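Local coordinates for protein SM80.1 Vicilin (Solanum melongena, PDB 5VF5) that is a 7S vicilin of eggplant, a two-cupin plant protein that binds copper and probably serves as a seed storage reserve, at residues Thr265-Met279 with Val309-Ala323. Residues are numbered along the deposited sequence; the frame is centred on the assembly and turned at random.
With ACT (acetate ion), chain C.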
loop_
_atom_site.group_PDB
_atom_site.type_symbol
_atom_site.label_atom_id
_atom_site.label_comp_id
_atom_site.label_asym_id
_atom_site.label_seq_id
_atom_site.Cartn_x
_atom_site.Cartn_y
_atom_site.Cartn_z
ATOM N N THR A 265 -11.981 -5.182 0.255
ATOM C CA THR A 265 -11.045 -5.479 1.336
ATOM C C THR A 265 -9.899 -4.477 1.259
ATOM O O THR A 265 -9.425 -4.139 0.157
ATOM C CB THR A 265 -10.477 -6.902 1.163
ATOM O OG1 THR A 265 -11.528 -7.845 1.328
ATOM C CG2 THR A 265 -9.379 -7.220 2.153
ATOM N N ARG A 266 -9.482 -3.963 2.413
ATOM C CA ARG A 266 -8.440 -2.942 2.487
ATOM C C ARG A 266 -7.199 -3.453 3.145
ATOM O O ARG A 266 -7.274 -4.137 4.150
ATOM C CB ARG A 266 -8.965 -1.691 3.201
ATOM C CG ARG A 266 -10.225 -1.096 2.524
ATOM C CD ARG A 266 -9.794 -0.122 1.406
ATOM N NE ARG A 266 -10.588 -0.201 0.236
ATOM C CZ ARG A 266 -11.013 0.816 -0.450
ATOM N NH1 ARG A 266 -10.838 2.070 0.009
ATOM N NH2 ARG A 266 -11.603 0.579 -1.582
ATOM N N VAL A 267 -6.056 -3.150 2.541
ATOM C CA VAL A 267 -4.766 -3.469 3.131
ATOM C C VAL A 267 -4.126 -2.155 3.520
ATOM O O VAL A 267 -3.664 -1.400 2.645
ATOM C CB VAL A 267 -3.865 -4.271 2.170
ATOM C CG1 VAL A 267 -2.590 -4.654 2.871
ATOM C CG2 VAL A 267 -4.561 -5.533 1.658
ATOM N N VAL A 268 -4.202 -1.852 4.815
ATOM C CA VAL A 268 -3.905 -0.532 5.372
ATOM C C VAL A 268 -2.517 -0.513 5.958
ATOM O O VAL A 268 -2.231 -1.361 6.798
ATOM C CB VAL A 268 -4.945 -0.199 6.472
ATOM C CG1 VAL A 268 -4.606 1.094 7.196
ATOM C CG2 VAL A 268 -6.329 -0.170 5.819
ATOM N N MET A 269 -1.649 0.365 5.498
ATOM C CA MET A 269 -0.305 0.516 6.161
ATOM C C MET A 269 -0.096 1.865 6.733
ATOM O O MET A 269 -0.425 2.935 6.183
ATOM C CB MET A 269 0.909 0.306 5.262
ATOM C CG MET A 269 2.258 0.352 6.040
ATOM S SD MET A 269 3.682 0.041 5.017
ATOM C CE MET A 269 3.689 1.514 4.049
ATOM N N VAL A 270 0.405 1.826 7.952
ATOM C CA VAL A 270 0.579 3.043 8.733
ATOM C C VAL A 270 1.833 3.744 8.267
ATOM O O VAL A 270 2.890 3.133 8.159
ATOM C CB VAL A 270 0.726 2.756 10.229
ATOM C CG1 VAL A 270 0.834 4.033 11.025
ATOM C CG2 VAL A 270 -0.456 1.929 10.713
ATOM N N VAL A 271 1.679 5.029 7.946
ATOM C CA VAL A 271 2.799 5.884 7.520
ATOM C C VAL A 271 3.267 6.853 8.603
ATOM O O VAL A 271 4.443 7.175 8.598
ATOM C CB VAL A 271 2.591 6.532 6.166
ATOM C CG1 VAL A 271 2.397 5.431 5.134
ATOM C CG2 VAL A 271 1.422 7.459 6.179
ATOM N N GLU A 272 2.352 7.321 9.468
ATOM C CA GLU A 272 2.647 8.289 10.532
ATOM C C GLU A 272 1.804 7.987 11.731
ATOM O O GLU A 272 0.628 7.670 11.566
ATOM C CB GLU A 272 2.349 9.757 10.088
ATOM C CG GLU A 272 3.273 10.266 8.996
ATOM C CD GLU A 272 2.834 11.570 8.338
ATOM O OE1 GLU A 272 2.098 12.356 8.955
ATOM O OE2 GLU A 272 3.213 11.797 7.166
ATOM N N GLY A 273 2.394 8.070 12.932
ATOM C CA GLY A 273 1.611 8.006 14.138
ATOM C C GLY A 273 1.218 6.633 14.613
ATOM O O GLY A 273 1.788 5.612 14.181
ATOM N N ASN A 274 0.242 6.633 15.520
ATOM C CA ASN A 274 -0.229 5.446 16.213
ATOM C C ASN A 274 -1.731 5.521 16.357
ATOM O O ASN A 274 -2.329 6.613 16.478
ATOM C CB ASN A 274 0.340 5.444 17.633
ATOM C CG ASN A 274 1.794 5.170 17.671
ATOM O OD1 ASN A 274 2.240 4.144 17.202
ATOM N ND2 ASN A 274 2.560 6.122 18.163
ATOM N N ALA A 275 -2.362 4.359 16.352
ATOM C CA ALA A 275 -3.776 4.274 16.627
ATOM C C ALA A 275 -4.172 2.988 17.317
ATOM O O ALA A 275 -3.501 1.958 17.200
ATOM C CB ALA A 275 -4.587 4.464 15.327
ATOM N N ARG A 276 -5.290 3.061 18.006
ATOM C CA ARG A 276 -6.036 1.916 18.539
ATOM C C ARG A 276 -7.085 1.605 17.476
ATOM O O ARG A 276 -7.693 2.523 16.952
ATOM C CB ARG A 276 -6.674 2.373 19.895
ATOM C CG ARG A 276 -7.904 1.734 20.502
ATOM C CD ARG A 276 -8.349 2.529 21.767
ATOM N NE ARG A 276 -9.490 1.905 22.444
ATOM C CZ ARG A 276 -10.404 2.539 23.194
ATOM N NH1 ARG A 276 -10.329 3.847 23.392
ATOM N NH2 ARG A 276 -11.416 1.859 23.759
ATOM N N PHE A 277 -7.275 0.342 17.120
ATOM C CA PHE A 277 -8.370 -0.056 16.279
ATOM C C PHE A 277 -9.302 -1.002 16.975
ATOM O O PHE A 277 -8.863 -1.801 17.822
ATOM C CB PHE A 277 -7.890 -0.634 14.951
ATOM C CG PHE A 277 -7.229 -1.983 15.054
ATOM C CD1 PHE A 277 -7.998 -3.135 14.935
ATOM C CD2 PHE A 277 -5.861 -2.110 15.225
ATOM C CE1 PHE A 277 -7.410 -4.393 14.995
ATOM C CE2 PHE A 277 -5.269 -3.360 15.315
ATOM C CZ PHE A 277 -6.056 -4.501 15.218
ATOM N N GLU A 278 -10.558 -1.005 16.582
ATOM C CA GLU A 278 -11.528 -2.015 17.006
ATOM C C GLU A 278 -12.326 -2.405 15.776
ATOM O O GLU A 278 -12.789 -1.519 15.039
ATOM C CB GLU A 278 -12.482 -1.507 18.070
ATOM C CG GLU A 278 -11.781 -1.076 19.335
ATOM C CD GLU A 278 -12.719 -0.888 20.517
ATOM O OE1 GLU A 278 -13.966 -0.802 20.300
ATOM O OE2 GLU A 278 -12.193 -0.835 21.684
ATOM N N MET A 279 -12.455 -3.674 15.514
ATOM C CA MET A 279 -13.162 -4.254 14.402
ATOM C C MET A 279 -14.167 -5.257 14.961
ATOM O O MET A 279 -13.894 -5.925 15.982
ATOM C CB MET A 279 -12.171 -4.925 13.428
ATOM C CG MET A 279 -12.762 -5.351 12.088
ATOM S SD MET A 279 -11.569 -5.583 10.751
ATOM C CE MET A 279 -10.649 -6.935 11.440
ATOM N N VAL A 309 -12.199 -7.630 17.709
ATOM C CA VAL A 309 -10.873 -7.723 17.165
ATOM C C VAL A 309 -10.183 -6.377 17.336
ATOM O O VAL A 309 -10.611 -5.384 16.795
ATOM C CB VAL A 309 -10.878 -8.171 15.692
ATOM C CG1 VAL A 309 -9.484 -8.215 15.115
ATOM C CG2 VAL A 309 -11.568 -9.523 15.534
ATOM N N ARG A 310 -9.163 -6.324 18.179
ATOM C CA ARG A 310 -8.580 -5.086 18.631
ATOM C C ARG A 310 -7.084 -5.133 18.654
ATOM O O ARG A 310 -6.464 -6.183 18.752
ATOM C CB ARG A 310 -9.098 -4.693 19.984
ATOM C CG ARG A 310 -10.600 -4.615 20.039
ATOM C CD ARG A 310 -11.100 -4.295 21.389
ATOM N NE ARG A 310 -12.551 -4.161 21.386
ATOM C CZ ARG A 310 -13.259 -3.988 22.498
ATOM N NH1 ARG A 310 -12.640 -3.927 23.683
ATOM N NH2 ARG A 310 -14.569 -3.870 22.440
ATOM N N GLY A 311 -6.507 -3.955 18.576
ATOM C CA GLY A 311 -5.099 -3.800 18.668
ATOM C C GLY A 311 -4.636 -2.385 18.548
ATOM O O GLY A 311 -5.433 -1.432 18.506
ATOM N N ASN A 312 -3.331 -2.280 18.445
ATOM C CA ASN A 312 -2.654 -1.038 18.233
ATOM C C ASN A 312 -1.828 -1.143 16.986
ATOM O O ASN A 312 -1.314 -2.216 16.645
ATOM C CB ASN A 312 -1.847 -0.687 19.504
ATOM C CG ASN A 312 -2.811 -0.293 20.650
ATOM O OD1 ASN A 312 -3.350 -1.160 21.348
ATOM N ND2 ASN A 312 -3.173 0.984 20.704
ATOM N N LEU A 313 -1.794 -0.035 16.259
ATOM C CA LEU A 313 -1.039 0.090 15.049
ATOM C C LEU A 313 0.039 1.157 15.132
ATOM O O LEU A 313 -0.224 2.280 15.581
ATOM C CB LEU A 313 -1.987 0.427 13.879
ATOM C CG LEU A 313 -2.931 -0.665 13.460
ATOM C CD1 LEU A 313 -4.008 -0.099 12.560
ATOM C CD2 LEU A 313 -2.148 -1.784 12.765
ATOM N N ASN A 314 1.221 0.805 14.645
ATOM C CA ASN A 314 2.380 1.669 14.620
ATOM C C ASN A 314 2.883 1.793 13.191
ATOM O O ASN A 314 2.505 1.011 12.294
ATOM C CB ASN A 314 3.539 1.026 15.414
ATOM C CG ASN A 314 3.136 0.549 16.754
ATOM O OD1 ASN A 314 3.510 -0.577 17.164
ATOM N ND2 ASN A 314 2.405 1.373 17.474
ATOM N N VAL A 315 3.784 2.740 12.993
ATOM C CA VAL A 315 4.359 2.978 11.677
ATOM C C VAL A 315 4.911 1.675 11.069
ATOM O O VAL A 315 5.643 0.942 11.716
ATOM C CB VAL A 315 5.421 4.084 11.710
ATOM C CG1 VAL A 315 6.188 4.137 10.393
ATOM C CG2 VAL A 315 4.790 5.423 12.003
ATOM N N GLY A 316 4.497 1.397 9.831
ATOM C CA GLY A 316 4.949 0.226 9.075
ATOM C C GLY A 316 4.105 -1.034 9.284
ATOM O O GLY A 316 4.276 -2.015 8.566
ATOM N N ASP A 317 3.190 -1.005 10.250
ATOM C CA ASP A 317 2.281 -2.111 10.469
ATOM C C ASP A 317 1.196 -2.109 9.407
ATOM O O ASP A 317 0.830 -1.042 8.872
ATOM C CB ASP A 317 1.570 -1.997 11.817
ATOM C CG ASP A 317 2.482 -2.205 13.018
ATOM O OD1 ASP A 317 3.622 -2.710 12.885
ATOM O OD2 ASP A 317 1.991 -1.838 14.115
ATOM N N VAL A 318 0.653 -3.274 9.151
ATOM C CA VAL A 318 -0.472 -3.485 8.249
ATOM C C VAL A 318 -1.679 -4.067 8.966
ATOM O O VAL A 318 -1.554 -4.981 9.791
ATOM C CB VAL A 318 -0.035 -4.380 7.073
ATOM C CG1 VAL A 318 -1.202 -4.916 6.278
ATOM C CG2 VAL A 318 0.942 -3.619 6.192
ATOM N N LEU A 319 -2.864 -3.560 8.632
ATOM C CA LEU A 319 -4.101 -4.184 9.016
ATOM C C LEU A 319 -4.895 -4.491 7.766
ATOM O O LEU A 319 -5.104 -3.590 6.956
ATOM C CB LEU A 319 -4.937 -3.282 9.905
ATOM C CG LEU A 319 -6.214 -3.888 10.468
ATOM C CD1 LEU A 319 -5.984 -5.059 11.412
ATOM C CD2 LEU A 319 -7.043 -2.823 11.160
ATOM N N VAL A 320 -5.407 -5.706 7.651
ATOM C CA VAL A 320 -6.318 -6.060 6.584
ATOM C C VAL A 320 -7.742 -5.888 7.153
ATOM O O VAL A 320 -8.081 -6.478 8.177
ATOM C CB VAL A 320 -6.089 -7.491 6.086
ATOM C CG1 VAL A 320 -7.165 -7.876 5.088
ATOM C CG2 VAL A 320 -4.685 -7.628 5.504
ATOM N N ILE A 321 -8.553 -5.090 6.474
ATOM C CA ILE A 321 -9.946 -4.907 6.850
ATOM C C ILE A 321 -10.782 -5.668 5.812
ATOM O O ILE A 321 -10.963 -5.149 4.676
ATOM C CB ILE A 321 -10.380 -3.419 6.830
ATOM C CG1 ILE A 321 -9.344 -2.496 7.539
ATOM C CG2 ILE A 321 -11.791 -3.327 7.453
ATOM C CD1 ILE A 321 -9.656 -1.033 7.309
ATOM N N PRO A 322 -11.330 -6.838 6.164
ATOM C CA PRO A 322 -12.179 -7.519 5.190
ATOM C C PRO A 322 -13.444 -6.687 4.880
ATOM O O PRO A 322 -13.919 -5.913 5.731
ATOM C CB PRO A 322 -12.556 -8.819 5.901
ATOM C CG PRO A 322 -11.562 -8.971 6.967
ATOM C CD PRO A 322 -11.149 -7.614 7.398
ATOM N N ALA A 323 -14.002 -6.883 3.683
ATOM C CA ALA A 323 -15.200 -6.208 3.314
ATOM C C ALA A 323 -16.349 -6.504 4.286
ATOM O O ALA A 323 -16.446 -7.598 4.876
ATOM C CB ALA A 323 -15.625 -6.592 1.912
HETATM C C ACT C . -10.345 2.338 4.068
HETATM O O ACT C . -10.501 2.659 2.850
HETATM O OXT ACT C . -11.258 1.747 4.687
HETATM C CH3 ACT C . -9.094 2.672 4.844
HETATM O O HOH W 1 4.294 4.462 15.255
#
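Val309 exchanges two backbone hydrogen bonds with Met279, and the two side chains lie side by side, as fits apolar residues on the barrel's inner face. On the outer face, Arg310 lays its guanidinium flat against the carboxylate of Glu278, the planes 1° apart; OE2 sits 3.4 Å from NE, but no N-H points at it, so this salt bridge rests on charge, and Arg276 NH2 adds a weak, long bond to the same oxygen. Gly311 suits its place because the Phe277 ring, its CZ 3.4 Å from Gly311 N, fills the side where a CB would point; chi1 of 70° puts CG between the backbone N and the carbonyl carbon, turning the ring across the glycine. Leu313 packs its CG 3.7 Å from Phe277 CD2. Segment 265-279 turns at Gly273 and Asn274, just after a classic beta bulge at Val271 and Glu272, and 309-323 through a type II beta turn, Asn314-Asp317, so two antiparallel ladders face each other in the C-terminal cupin jelly roll. Asn314 ND2 donates to Asn274 OD1 (2.8 Å), the amide planes nearly perpendicular. Gly316, at positive phi, gives its N to Val270 O. Val318 CG1 meets Val267 CG1. Leu319 points inward, its CD2 4.0 Å from the Phe277 centroid, covering the face opposite Gly311. Ile321 CD1 reaches Val268 CG2, while Pro322 CD rests against Met279 SD, close to the copper ion bound by Cys281, His283 and His325.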